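Long-range contacts in alpha-1,3-glucanase (Bacillus circulans, PDB 5ZRU), which hydrolyses alpha-1,3-glucan as a family 87 glycoside hydrolase, whose catalytic unit this chain is, and probably binds carbohydrate: residues V7-Y18 with I341-N349; T255-Q264 with H281-Y292. All coordinates share one frame; numbering follows the deposited sequence.

Contact 1. Residues V7-Y18 with I341-N349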
loop_
_atom_site.group_PDB
_atom_site.type_symbol
_atom_site.label_atom_id
_atom_site.label_comp_id
_atom_site.label_asym_id
_atom_site.label_seq_id
_atom_site.Cartn_x
_atom_site.Cartn_y
_atom_site.Cartn_z
ATOM N N VAL A 7 -4.192 19.893 -3.596
ATOM C CA VAL A 7 -2.773 19.685 -3.331
ATOM C C VAL A 7 -2.032 20.029 -4.618
ATOM O O VAL A 7 -2.467 19.649 -5.710
ATOM C CB VAL A 7 -2.485 18.231 -2.889
ATOM C CG1 VAL A 7 -0.988 17.989 -2.751
ATOM C CG2 VAL A 7 -3.193 17.907 -1.569
ATOM N N VAL A 8 -0.938 20.774 -4.509
ATOM C CA VAL A 8 -0.072 20.977 -5.669
ATOM C C VAL A 8 0.704 19.677 -5.876
ATOM O O VAL A 8 1.526 19.299 -5.041
ATOM C CB VAL A 8 0.872 22.169 -5.483
ATOM C CG1 VAL A 8 1.891 22.222 -6.621
ATOM C CG2 VAL A 8 0.081 23.464 -5.418
ATOM N N TYR A 9 0.436 18.989 -6.981
ATOM C CA TYR A 9 1.011 17.664 -7.176
ATOM C C TYR A 9 2.504 17.732 -7.465
ATOM O O TYR A 9 3.012 18.688 -8.065
ATOM C CB TYR A 9 0.317 16.925 -8.316
ATOM C CG TYR A 9 -1.009 16.319 -7.933
ATOM C CD1 TYR A 9 -1.546 16.512 -6.670
ATOM C CD2 TYR A 9 -1.711 15.534 -8.829
ATOM C CE1 TYR A 9 -2.764 15.960 -6.322
ATOM C CE2 TYR A 9 -2.931 14.979 -8.495
ATOM C CZ TYR A 9 -3.452 15.193 -7.243
ATOM O OH TYR A 9 -4.665 14.637 -6.911
ATOM N N ALA A 10 3.202 16.687 -7.039
ATOM C CA ALA A 10 4.583 16.495 -7.436
ATOM C C ALA A 10 4.645 16.113 -8.915
ATOM O O ALA A 10 3.636 15.787 -9.546
ATOM C CB ALA A 10 5.236 15.412 -6.581
ATOM N N GLN A 11 5.855 16.170 -9.471
ATOM C CA GLN A 11 6.047 15.720 -10.844
ATOM C C GLN A 11 5.766 14.226 -10.971
ATOM O O GLN A 11 5.072 13.796 -11.897
ATOM C CB GLN A 11 7.467 16.065 -11.294
ATOM C CG GLN A 11 7.900 15.430 -12.602
ATOM C CD GLN A 11 9.411 15.484 -12.788
ATOM O OE1 GLN A 11 9.948 16.459 -13.324
ATOM N NE2 GLN A 11 10.109 14.432 -12.338
ATOM N N ARG A 12 6.290 13.420 -10.045
ATOM C CA ARG A 12 5.951 12.005 -9.932
ATOM C C ARG A 12 5.817 11.662 -8.457
ATOM O O ARG A 12 6.537 12.205 -7.617
ATOM C CB ARG A 12 7.003 11.093 -10.566
ATOM C CG ARG A 12 7.221 11.397 -12.032
ATOM C CD ARG A 12 8.269 10.491 -12.646
ATOM N NE ARG A 12 8.396 10.799 -14.066
ATOM C CZ ARG A 12 9.240 10.192 -14.885
ATOM N NH1 ARG A 12 10.023 9.223 -14.425
ATOM N NH2 ARG A 12 9.290 10.555 -16.163
ATOM N N GLY A 13 4.891 10.756 -8.153
ATOM C CA GLY A 13 4.620 10.394 -6.777
ATOM C C GLY A 13 3.648 11.349 -6.110
ATOM O O GLY A 13 3.174 12.336 -6.687
ATOM N N ALA A 14 3.360 11.039 -4.848
ATOM C CA ALA A 14 2.424 11.803 -4.037
ATOM C C ALA A 14 3.104 13.015 -3.418
ATOM O O ALA A 14 4.318 13.028 -3.193
ATOM C CB ALA A 14 1.836 10.923 -2.925
ATOM N N SER A 15 2.305 14.039 -3.138
ATOM C CA SER A 15 2.774 15.239 -2.449
ATOM C C SER A 15 2.185 15.218 -1.045
ATOM O O SER A 15 0.970 15.370 -0.875
ATOM C CB SER A 15 2.376 16.512 -3.196
ATOM O OG SER A 15 2.860 17.647 -2.496
ATOM N N MET A 16 3.040 15.002 -0.055
ATOM C CA MET A 16 2.638 14.800 1.325
ATOM C C MET A 16 3.310 15.834 2.215
ATOM O O MET A 16 4.357 16.385 1.856
ATOM C CB MET A 16 3.011 13.384 1.786
ATOM C CG MET A 16 2.158 12.309 1.138
ATOM S SD MET A 16 0.548 12.311 1.950
ATOM C CE MET A 16 -0.400 11.317 0.811
ATOM N N PRO A 17 2.723 16.143 3.377
ATOM C CA PRO A 17 3.299 17.191 4.228
ATOM C C PRO A 17 4.485 16.735 5.052
ATOM O O PRO A 17 5.098 17.578 5.722
ATOM C CB PRO A 17 2.123 17.594 5.138
ATOM C CG PRO A 17 1.259 16.414 5.175
ATOM C CD PRO A 17 1.379 15.740 3.832
ATOM N N TYR A 18 4.828 15.447 5.035
ATOM C CA TYR A 18 5.966 14.975 5.808
ATOM C C TYR A 18 7.242 14.984 4.969
ATOM O O TYR A 18 7.213 14.981 3.739
ATOM C CB TYR A 18 5.709 13.565 6.369
ATOM C CG TYR A 18 5.191 12.537 5.379
ATOM C CD1 TYR A 18 6.032 11.946 4.446
ATOM C CD2 TYR A 18 3.857 12.141 5.399
ATOM C CE1 TYR A 18 5.554 10.986 3.546
ATOM C CE2 TYR A 18 3.372 11.177 4.516
ATOM C CZ TYR A 18 4.221 10.611 3.592
ATOM O OH TYR A 18 3.725 9.671 2.713
ATOM N N ILE A 341 -10.346 8.221 -4.577
ATOM C CA ILE A 341 -9.601 8.048 -3.340
ATOM C C ILE A 341 -8.372 8.941 -3.460
ATOM O O ILE A 341 -7.595 8.796 -4.408
ATOM C CB ILE A 341 -9.207 6.576 -3.136
ATOM C CG1 ILE A 341 -10.458 5.698 -3.002
ATOM C CG2 ILE A 341 -8.288 6.418 -1.915
ATOM C CD1 ILE A 341 -10.145 4.183 -3.087
ATOM N N GLU A 342 -8.203 9.893 -2.545
ATOM C CA GLU A 342 -7.078 10.799 -2.723
ATOM C C GLU A 342 -6.529 11.263 -1.386
ATOM O O GLU A 342 -7.199 11.195 -0.351
ATOM C CB GLU A 342 -7.454 12.020 -3.583
ATOM C CG GLU A 342 -8.512 12.917 -2.969
ATOM C CD GLU A 342 -8.969 14.027 -3.922
ATOM O OE1 GLU A 342 -8.271 14.290 -4.929
ATOM O OE2 GLU A 342 -10.022 14.638 -3.659
ATOM N N ASN A 343 -5.284 11.740 -1.435
ATOM C CA ASN A 343 -4.639 12.397 -0.296
ATOM C C ASN A 343 -4.610 11.491 0.933
ATOM O O ASN A 343 -4.742 11.962 2.066
ATOM C CB ASN A 343 -5.333 13.722 0.049
ATOM C CG ASN A 343 -5.446 14.672 -1.138
ATOM O OD1 ASN A 343 -4.729 14.552 -2.137
ATOM N ND2 ASN A 343 -6.350 15.652 -1.013
ATOM N N SER A 344 -4.440 10.188 0.717
ATOM C CA SER A 344 -4.615 9.215 1.784
ATOM C C SER A 344 -3.358 8.378 1.987
ATOM O O SER A 344 -2.437 8.362 1.167
ATOM C CB SER A 344 -5.814 8.308 1.498
ATOM O OG SER A 344 -7.004 9.080 1.432
ATOM N N ARG A 345 -3.334 7.684 3.119
ATOM C CA ARG A 345 -2.210 6.855 3.540
ATOM C C ARG A 345 -2.768 5.465 3.791
ATOM O O ARG A 345 -3.557 5.262 4.718
ATOM C CB ARG A 345 -1.540 7.438 4.783
ATOM C CG ARG A 345 -1.073 8.887 4.553
ATOM C CD ARG A 345 -0.552 9.559 5.837
ATOM N NE ARG A 345 -0.513 11.019 5.677
ATOM C CZ ARG A 345 0.234 11.836 6.418
ATOM N NH1 ARG A 345 1.007 11.339 7.366
ATOM N NH2 ARG A 345 0.223 13.152 6.201
ATOM N N ILE A 346 -2.404 4.522 2.938
ATOM C CA ILE A 346 -3.012 3.200 2.936
ATOM C C ILE A 346 -1.847 2.237 3.085
ATOM O O ILE A 346 -1.097 2.008 2.129
ATOM C CB ILE A 346 -3.819 2.942 1.659
ATOM C CG1 ILE A 346 -4.873 4.047 1.477
ATOM C CG2 ILE A 346 -4.466 1.552 1.709
ATOM C CD1 ILE A 346 -5.428 4.180 0.036
ATOM N N ARG A 347 -1.644 1.723 4.298
ATOM C CA ARG A 347 -0.353 1.133 4.638
ATOM C C ARG A 347 -0.524 -0.094 5.515
ATOM O O ARG A 347 -1.505 -0.220 6.249
ATOM C CB ARG A 347 0.551 2.136 5.372
ATOM C CG ARG A 347 0.767 3.466 4.631
ATOM C CD ARG A 347 1.751 4.340 5.416
ATOM N NE ARG A 347 2.042 5.613 4.748
ATOM C CZ ARG A 347 2.462 6.697 5.389
ATOM N NH1 ARG A 347 2.632 6.645 6.712
ATOM N NH2 ARG A 347 2.709 7.834 4.722
ATOM N N ASN A 348 0.446 -1.006 5.429
ATOM C CA ASN A 348 0.549 -2.111 6.387
ATOM C C ASN A 348 -0.720 -2.957 6.428
ATOM O O ASN A 348 -1.144 -3.414 7.489
ATOM C CB ASN A 348 0.874 -1.578 7.787
ATOM C CG ASN A 348 1.993 -0.589 7.774
ATOM O OD1 ASN A 348 3.087 -0.884 7.291
ATOM N ND2 ASN A 348 1.732 0.610 8.297
ATOM N N ASN A 349 -1.334 -3.178 5.272
ATOM C CA ASN A 349 -2.453 -4.099 5.189
ATOM C C ASN A 349 -1.957 -5.475 4.749
ATOM O O ASN A 349 -0.891 -5.612 4.128
ATOM C CB ASN A 349 -3.523 -3.570 4.230
ATOM C CG ASN A 349 -4.027 -2.196 4.636
ATOM O OD1 ASN A 349 -4.807 -2.066 5.587
ATOM N ND2 ASN A 349 -3.570 -1.152 3.923
HETATM O O HOH W 1 -5.644 15.141 -4.694
#
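R345 and Y18 meet edge to face: the CD2-CE2 edge of the tyrosine stands over the guanidinium of R345, with CE2 above its centre, and the two planes lie 79° apart. The nearest approach is Y18 CD2 to R345 NH1, 3.6 Å. At the guanidinium's own edge P17 CG comes within 3.6 Å of R345 NH2, while M16 SD is 4.1 Å from R345 NE. M16 is bent at its second torsion (chi2 -77°), which turns the thioether toward the turn between strands 340-342 and 345-347, so that CE rests 3.6 Å from S344 O; its CB lies over one face of the Y18 ring. Further along the same side of the ring, Y18 OH comes to 2.9 Å from R347 NH2, near the guanidinium plane of R347.

The other half of the contact is made by N343, whose backbone takes the left-handed conformation at the corner between the two strands. V7 CG2 packs on its amide, 3.7 Å from N343 OD1. A water joins the pieces: it accepts from Y9 OH and donates to N343 OD1 and E342 OE1, 2.8 Å from the latter. N343 also pairs with N367, consistent with the asparagine ladders of pectate-lyase-like beta-helices, and E342 with R366.

With an alanine in place of R345, E174, its salt-bridge partner, would probably be left without its mate, and a gap would open between the Y18 edge and the P17 ring.

R347 pairs with E139 and is also hydrogen-bonded to S369. The N-terminal loop thus lies on a beta-helix corner through methionine, proline and tyrosine contacts and one water bridge, while the arginines' charges are met by acids on strands 132-144 and 166-174, joining the two domains.

Contact 2. Residues T255-Q264 with H281-Y292. With CA (calcium ion), chain L; PE5 (3,6,9,12,15,18,21,24-octaoxahexacosan-1-ol), chain C.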
loop_
_atom_site.group_PDB
_atom_site.type_symbol
_atom_site.label_atom_id
_atom_site.label_comp_id
_atom_site.label_asym_id
_atom_site.label_seq_id
_atom_site.Cartn_x
_atom_site.Cartn_y
_atom_site.Cartn_z
ATOM N N THR A 255 -8.617 12.186 14.883
ATOM C CA THR A 255 -9.743 11.271 15.025
ATOM C C THR A 255 -9.290 9.863 14.660
ATOM O O THR A 255 -8.925 9.615 13.505
ATOM C CB THR A 255 -10.907 11.699 14.128
ATOM O OG1 THR A 255 -11.408 12.973 14.559
ATOM C CG2 THR A 255 -12.026 10.669 14.189
ATOM N N ASN A 256 -9.326 8.945 15.641
ATOM C CA ASN A 256 -8.927 7.547 15.466
ATOM C C ASN A 256 -10.147 6.650 15.630
ATOM O O ASN A 256 -10.812 6.684 16.673
ATOM C CB ASN A 256 -7.866 7.123 16.488
ATOM C CG ASN A 256 -6.517 7.788 16.264
ATOM O OD1 ASN A 256 -6.353 8.591 15.357
ATOM N ND2 ASN A 256 -5.545 7.457 17.112
ATOM N N ILE A 257 -10.422 5.830 14.623
ATOM C CA ILE A 257 -11.403 4.761 14.745
ATOM C C ILE A 257 -10.631 3.466 14.961
ATOM O O ILE A 257 -9.866 3.031 14.087
ATOM C CB ILE A 257 -12.319 4.663 13.515
ATOM C CG1 ILE A 257 -13.209 5.907 13.389
ATOM C CG2 ILE A 257 -13.199 3.418 13.627
ATOM C CD1 ILE A 257 -14.133 5.871 12.153
ATOM N N GLN A 258 -10.824 2.850 16.119
ATOM C CA GLN A 258 -10.106 1.636 16.488
ATOM C C GLN A 258 -11.092 0.478 16.508
ATOM O O GLN A 258 -11.949 0.407 17.395
ATOM C CB GLN A 258 -9.434 1.781 17.852
ATOM C CG GLN A 258 -8.752 0.488 18.295
ATOM C CD GLN A 258 -7.566 0.151 17.420
ATOM O OE1 GLN A 258 -6.602 0.919 17.352
ATOM N NE2 GLN A 258 -7.634 -0.990 16.724
ATOM N N PHE A 259 -10.996 -0.417 15.528
ATOM C CA PHE A 259 -11.782 -1.640 15.584
ATOM C C PHE A 259 -11.129 -2.598 16.569
ATOM O O PHE A 259 -9.918 -2.811 16.525
ATOM C CB PHE A 259 -11.908 -2.265 14.195
ATOM C CG PHE A 259 -12.769 -1.454 13.262
ATOM C CD1 PHE A 259 -14.150 -1.611 13.268
ATOM C CD2 PHE A 259 -12.203 -0.507 12.410
ATOM C CE1 PHE A 259 -14.944 -0.861 12.432
ATOM C CE2 PHE A 259 -13.001 0.254 11.561
ATOM C CZ PHE A 259 -14.365 0.071 11.566
ATOM N N THR A 260 -11.933 -3.157 17.478
ATOM C CA THR A 260 -11.403 -3.945 18.581
ATOM C C THR A 260 -11.616 -5.442 18.429
ATOM O O THR A 260 -11.074 -6.208 19.238
ATOM C CB THR A 260 -12.036 -3.498 19.909
ATOM O OG1 THR A 260 -13.458 -3.668 19.842
ATOM C CG2 THR A 260 -11.709 -2.036 20.193
ATOM N N ASN A 261 -12.379 -5.881 17.435
ATOM C CA ASN A 261 -12.760 -7.284 17.322
ATOM C C ASN A 261 -11.809 -7.997 16.370
ATOM O O ASN A 261 -11.695 -7.586 15.206
ATOM C CB ASN A 261 -14.201 -7.391 16.829
ATOM C CG ASN A 261 -14.807 -8.774 17.039
ATOM O OD1 ASN A 261 -14.126 -9.786 16.933
ATOM N ND2 ASN A 261 -16.110 -8.813 17.312
ATOM N N PRO A 262 -11.115 -9.054 16.805
ATOM C CA PRO A 262 -10.171 -9.752 15.923
ATOM C C PRO A 262 -10.801 -10.791 15.012
ATOM O O PRO A 262 -10.087 -11.381 14.197
ATOM C CB PRO A 262 -9.221 -10.430 16.924
ATOM C CG PRO A 262 -10.156 -10.813 18.050
ATOM C CD PRO A 262 -11.120 -9.625 18.166
ATOM N N ASN A 263 -12.104 -11.026 15.106
ATOM C CA ASN A 263 -12.707 -12.146 14.398
ATOM C C ASN A 263 -13.003 -11.811 12.940
ATOM O O ASN A 263 -13.014 -10.649 12.524
ATOM C CB ASN A 263 -13.982 -12.587 15.115
ATOM C CG ASN A 263 -13.680 -13.225 16.460
ATOM O OD1 ASN A 263 -13.115 -14.308 16.511
ATOM N ND2 ASN A 263 -14.028 -12.547 17.547
ATOM N N GLN A 264 -13.233 -12.871 12.154
ATOM C CA GLN A 264 -13.673 -12.725 10.772
ATOM C C GLN A 264 -14.871 -11.799 10.675
ATOM O O GLN A 264 -15.775 -11.846 11.515
ATOM C CB GLN A 264 -14.072 -14.084 10.191
ATOM C CG GLN A 264 -13.004 -14.773 9.420
ATOM C CD GLN A 264 -13.352 -16.218 9.166
ATOM O OE1 GLN A 264 -13.053 -17.093 9.985
ATOM N NE2 GLN A 264 -14.007 -16.479 8.040
ATOM N N HIS A 281 -10.842 12.475 6.614
ATOM C CA HIS A 281 -10.176 13.111 7.755
ATOM C C HIS A 281 -10.247 12.247 9.010
ATOM O O HIS A 281 -10.523 12.726 10.113
ATOM C CB HIS A 281 -10.728 14.517 7.992
ATOM C CG HIS A 281 -10.225 15.497 6.982
ATOM N ND1 HIS A 281 -8.882 15.766 6.826
ATOM C CD2 HIS A 281 -10.868 16.215 6.034
ATOM C CE1 HIS A 281 -8.722 16.634 5.844
ATOM N NE2 HIS A 281 -9.912 16.923 5.348
ATOM N N ILE A 282 -9.948 10.961 8.827
ATOM C CA ILE A 282 -10.042 9.960 9.880
ATOM C C ILE A 282 -8.866 9.013 9.733
ATOM O O ILE A 282 -8.477 8.670 8.609
ATOM C CB ILE A 282 -11.384 9.202 9.784
ATOM C CG1 ILE A 282 -12.524 10.110 10.253
ATOM C CG2 ILE A 282 -11.367 7.899 10.572
ATOM C CD1 ILE A 282 -13.865 9.719 9.713
ATOM N N TYR A 283 -8.281 8.618 10.862
ATOM C CA TYR A 283 -7.377 7.475 10.930
ATOM C C TYR A 283 -8.159 6.246 11.388
ATOM O O TYR A 283 -8.979 6.336 12.305
ATOM C CB TYR A 283 -6.219 7.754 11.894
ATOM C CG TYR A 283 -5.423 6.524 12.238
ATOM C CD1 TYR A 283 -4.414 6.065 11.396
ATOM C CD2 TYR A 283 -5.679 5.811 13.410
ATOM C CE1 TYR A 283 -3.683 4.924 11.704
ATOM C CE2 TYR A 283 -4.953 4.662 13.720
ATOM C CZ TYR A 283 -3.958 4.232 12.870
ATOM O OH TYR A 283 -3.232 3.097 13.182
ATOM N N MET A 284 -7.904 5.088 10.760
ATOM C CA MET A 284 -8.569 3.848 11.156
ATOM C C MET A 284 -7.545 2.737 11.337
ATOM O O MET A 284 -6.598 2.620 10.556
ATOM C CB MET A 284 -9.606 3.373 10.116
ATOM C CG MET A 284 -10.685 4.383 9.781
ATOM S SD MET A 284 -12.214 3.540 9.298
ATOM C CE MET A 284 -11.597 2.348 8.100
ATOM N N ASN A 285 -7.775 1.900 12.344
ATOM C CA ASN A 285 -6.923 0.768 12.655
ATOM C C ASN A 285 -7.807 -0.432 12.964
ATOM O O ASN A 285 -8.943 -0.279 13.420
ATOM C CB ASN A 285 -6.020 1.094 13.847
ATOM C CG ASN A 285 -5.003 0.011 14.125
ATOM O OD1 ASN A 285 -4.498 -0.621 13.211
ATOM N ND2 ASN A 285 -4.708 -0.211 15.401
ATOM N N SER A 286 -7.275 -1.626 12.724
ATOM C CA SER A 286 -7.987 -2.873 12.956
ATOM C C SER A 286 -7.564 -3.523 14.271
ATOM O O SER A 286 -6.702 -3.032 14.996
ATOM C CB SER A 286 -7.702 -3.860 11.829
ATOM O OG SER A 286 -6.413 -4.414 12.059
ATOM N N ASN A 287 -8.169 -4.677 14.565
ATOM C CA ASN A 287 -7.581 -5.653 15.476
ATOM C C ASN A 287 -7.309 -6.960 14.736
ATOM O O ASN A 287 -7.532 -8.061 15.258
ATOM C CB ASN A 287 -8.465 -5.904 16.700
ATOM C CG ASN A 287 -7.711 -6.611 17.809
ATOM O OD1 ASN A 287 -6.475 -6.610 17.813
ATOM N ND2 ASN A 287 -8.438 -7.213 18.756
ATOM N N LEU A 288 -6.797 -6.853 13.511
ATOM C CA LEU A 288 -6.722 -7.977 12.587
ATOM C C LEU A 288 -5.281 -8.433 12.396
ATOM O O LEU A 288 -4.406 -7.616 12.086
ATOM C CB LEU A 288 -7.328 -7.587 11.233
ATOM C CG LEU A 288 -7.364 -8.704 10.192
ATOM C CD1 LEU A 288 -8.346 -9.793 10.633
ATOM C CD2 LEU A 288 -7.730 -8.150 8.820
ATOM N N ARG A 289 -5.032 -9.744 12.567
ATOM C CA ARG A 289 -3.698 -10.290 12.331
ATOM C C ARG A 289 -3.670 -11.413 11.308
ATOM O O ARG A 289 -2.598 -11.991 11.085
ATOM C CB ARG A 289 -3.071 -10.799 13.638
ATOM C CG ARG A 289 -3.905 -11.854 14.366
ATOM C CD ARG A 289 -3.112 -12.495 15.524
ATOM N NE ARG A 289 -2.171 -13.531 15.092
ATOM C CZ ARG A 289 -2.508 -14.796 14.864
ATOM N NH1 ARG A 289 -3.772 -15.181 15.009
ATOM N NH2 ARG A 289 -1.586 -15.673 14.477
ATOM N N SER A 290 -4.798 -11.738 10.676
ATOM C CA SER A 290 -4.863 -12.836 9.721
ATOM C C SER A 290 -5.730 -12.462 8.526
ATOM O O SER A 290 -6.731 -11.753 8.660
ATOM C CB SER A 290 -5.420 -14.111 10.383
ATOM O OG SER A 290 -5.645 -15.136 9.420
ATOM N N ARG A 291 -5.347 -12.970 7.353
ATOM C CA ARG A 291 -6.185 -12.894 6.161
ATOM C C ARG A 291 -7.334 -13.891 6.169
ATOM O O ARG A 291 -8.216 -13.792 5.304
ATOM C CB ARG A 291 -5.352 -13.142 4.897
ATOM C CG ARG A 291 -4.472 -11.993 4.478
ATOM C CD ARG A 291 -3.909 -12.219 3.071
ATOM N NE ARG A 291 -4.943 -12.142 2.038
ATOM C CZ ARG A 291 -4.685 -12.181 0.735
ATOM N NH1 ARG A 291 -3.431 -12.294 0.315
ATOM N NH2 ARG A 291 -5.670 -12.094 -0.148
ATOM N N TYR A 292 -7.331 -14.850 7.095
ATOM C CA TYR A 292 -8.359 -15.893 7.153
ATOM C C TYR A 292 -8.579 -16.550 5.788
ATOM O O TYR A 292 -9.715 -16.781 5.365
ATOM C CB TYR A 292 -9.678 -15.328 7.687
ATOM C CG TYR A 292 -9.686 -14.958 9.157
ATOM C CD1 TYR A 292 -9.877 -15.928 10.138
ATOM C CD2 TYR A 292 -9.559 -13.632 9.562
ATOM C CE1 TYR A 292 -9.924 -15.592 11.474
ATOM C CE2 TYR A 292 -9.598 -13.288 10.899
ATOM C CZ TYR A 292 -9.782 -14.272 11.851
ATOM O OH TYR A 292 -9.831 -13.944 13.189
HETATM CA CA CA L . -10.462 18.482 3.933
HETATM C C48 PE5 C . -6.894 -3.012 19.929
HETATM C C50 PE5 C . -5.868 -3.634 18.975
HETATM O O1 PE5 C . -4.833 -4.234 19.707
HETATM C C1 PE5 C . -3.871 -4.899 18.934
HETATM C C2 PE5 C . -2.689 -5.343 19.799
HETATM O O2 PE5 C . -2.026 -4.220 20.306
HETATM C C3 PE5 C . -1.011 -4.478 21.234
HETATM C C4 PE5 C . -0.429 -3.153 21.744
HETATM O O3 PE5 C . 0.034 -2.387 20.664
HETATM C C5 PE5 C . 0.675 -1.181 20.982
HETATM C C6 PE5 C . 0.123 -0.033 20.123
HETATM O O4 PE5 C . 0.811 0.094 18.905
HETATM C C7 PE5 C . 0.022 0.383 17.779
HETATM C C8 PE5 C . -0.855 1.610 18.039
HETATM O O5 PE5 C . -1.865 1.667 17.082
HETATM C C9 PE5 C . -2.888 2.585 17.358
HETATM C C10 PE5 C . -2.720 3.792 16.446
HETATM O O6 PE5 C . -2.673 4.953 17.220
HETATM C C11 PE5 C . -2.073 6.049 16.594
HETATM C C12 PE5 C . -1.811 7.154 17.609
HETATM O O7 PE5 C . -2.557 8.259 17.203
HETATM C C13 PE5 C . -1.920 9.494 17.356
HETATM C C14 PE5 C . -2.994 10.570 17.495
HETATM O O8 PE5 C . -4.064 10.029 18.215
HETATM C C15 PE5 C . -5.179 10.867 18.380
HETATM C C16 PE5 C . -5.382 11.157 19.874
HETATM O O52 PE5 C . -6.488 10.456 20.372
HETATM O O HOH W 2 -7.224 -11.482 13.658
HETATM O O HOH W 3 -9.704 18.307 1.859
HETATM O O HOH W 4 -12.810 18.272 3.644
#
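Q258 and N285 both carry CG opposite the backbone N (chi1 176° and -174°), which sets the two side chains abreast on one face of their parallel strands. A bend at chi2 of Q258 then brings its amide against that of N285, the planes nearly perpendicular at 87°. N285 ND2 donates to a lone pair of Q258 OE1, in the carbonyl plane, at 2.9 Å. Q258 NE2 in turn gives a hydrogen to F259 O, 2.9 Å away, and a weak bond to S286 O; N285 OD1 accepts from H318.

Four backbone bonds zip strand 255-259 to strand 282-285. On the face opposite the two amides, I257 CD1 packs 3.8 Å from I282 CG2, and M284 SD meets the F259 ring at its edge, 5.4 Å from the centroid, a Met-aromatic contact.

Beyond the strands the loops stay joined. N287, the residue most covered here, donates from ND2 to T260 O at 2.9 Å, reaching it from above the carbonyl plane. Y292 OH bonds to P262 O at 2.8 Å, and Q264 CG sits over the tyrosine face, 3.5 Å from the ring centroid, in a CH-pi contact. A water links P262 O to R289 N.

A polyethylene glycol chain runs past N256, Y283, N285 and N287; its O7 accepts from N256 ND2 at 3.1 Å. H281, where the chain turns a corner, binds a calcium ion through NE2.

The pairing is one step of the parallel beta-helix: strand 225-229 flanks 255-259 on its other side, strand 310-317 continues beyond 277-285, and I269 of strand 269-273 packs against both F259 and M284.

How the contacts relate
Both contacts involve the parallel beta-helix of the catalytic unit. Their centres are 22 Å apart, and their nearest atoms about 7 Å, without touching. Along the chain, both segments of contact 2 fall between the two of contact 1. Strand 310-317 is the bridge: it pairs with 277-285 of contact 2 and with 340-342 and 345-347 of contact 1, while E317 at its end takes hydrogen bonds from Y283 and N348. Contact 2 joins strands of successive coils; contact 1 instead brings the N-terminal loop, just before strand 19-21 of the antiparallel domain, onto a later coil, tying the start of the chain to the helix.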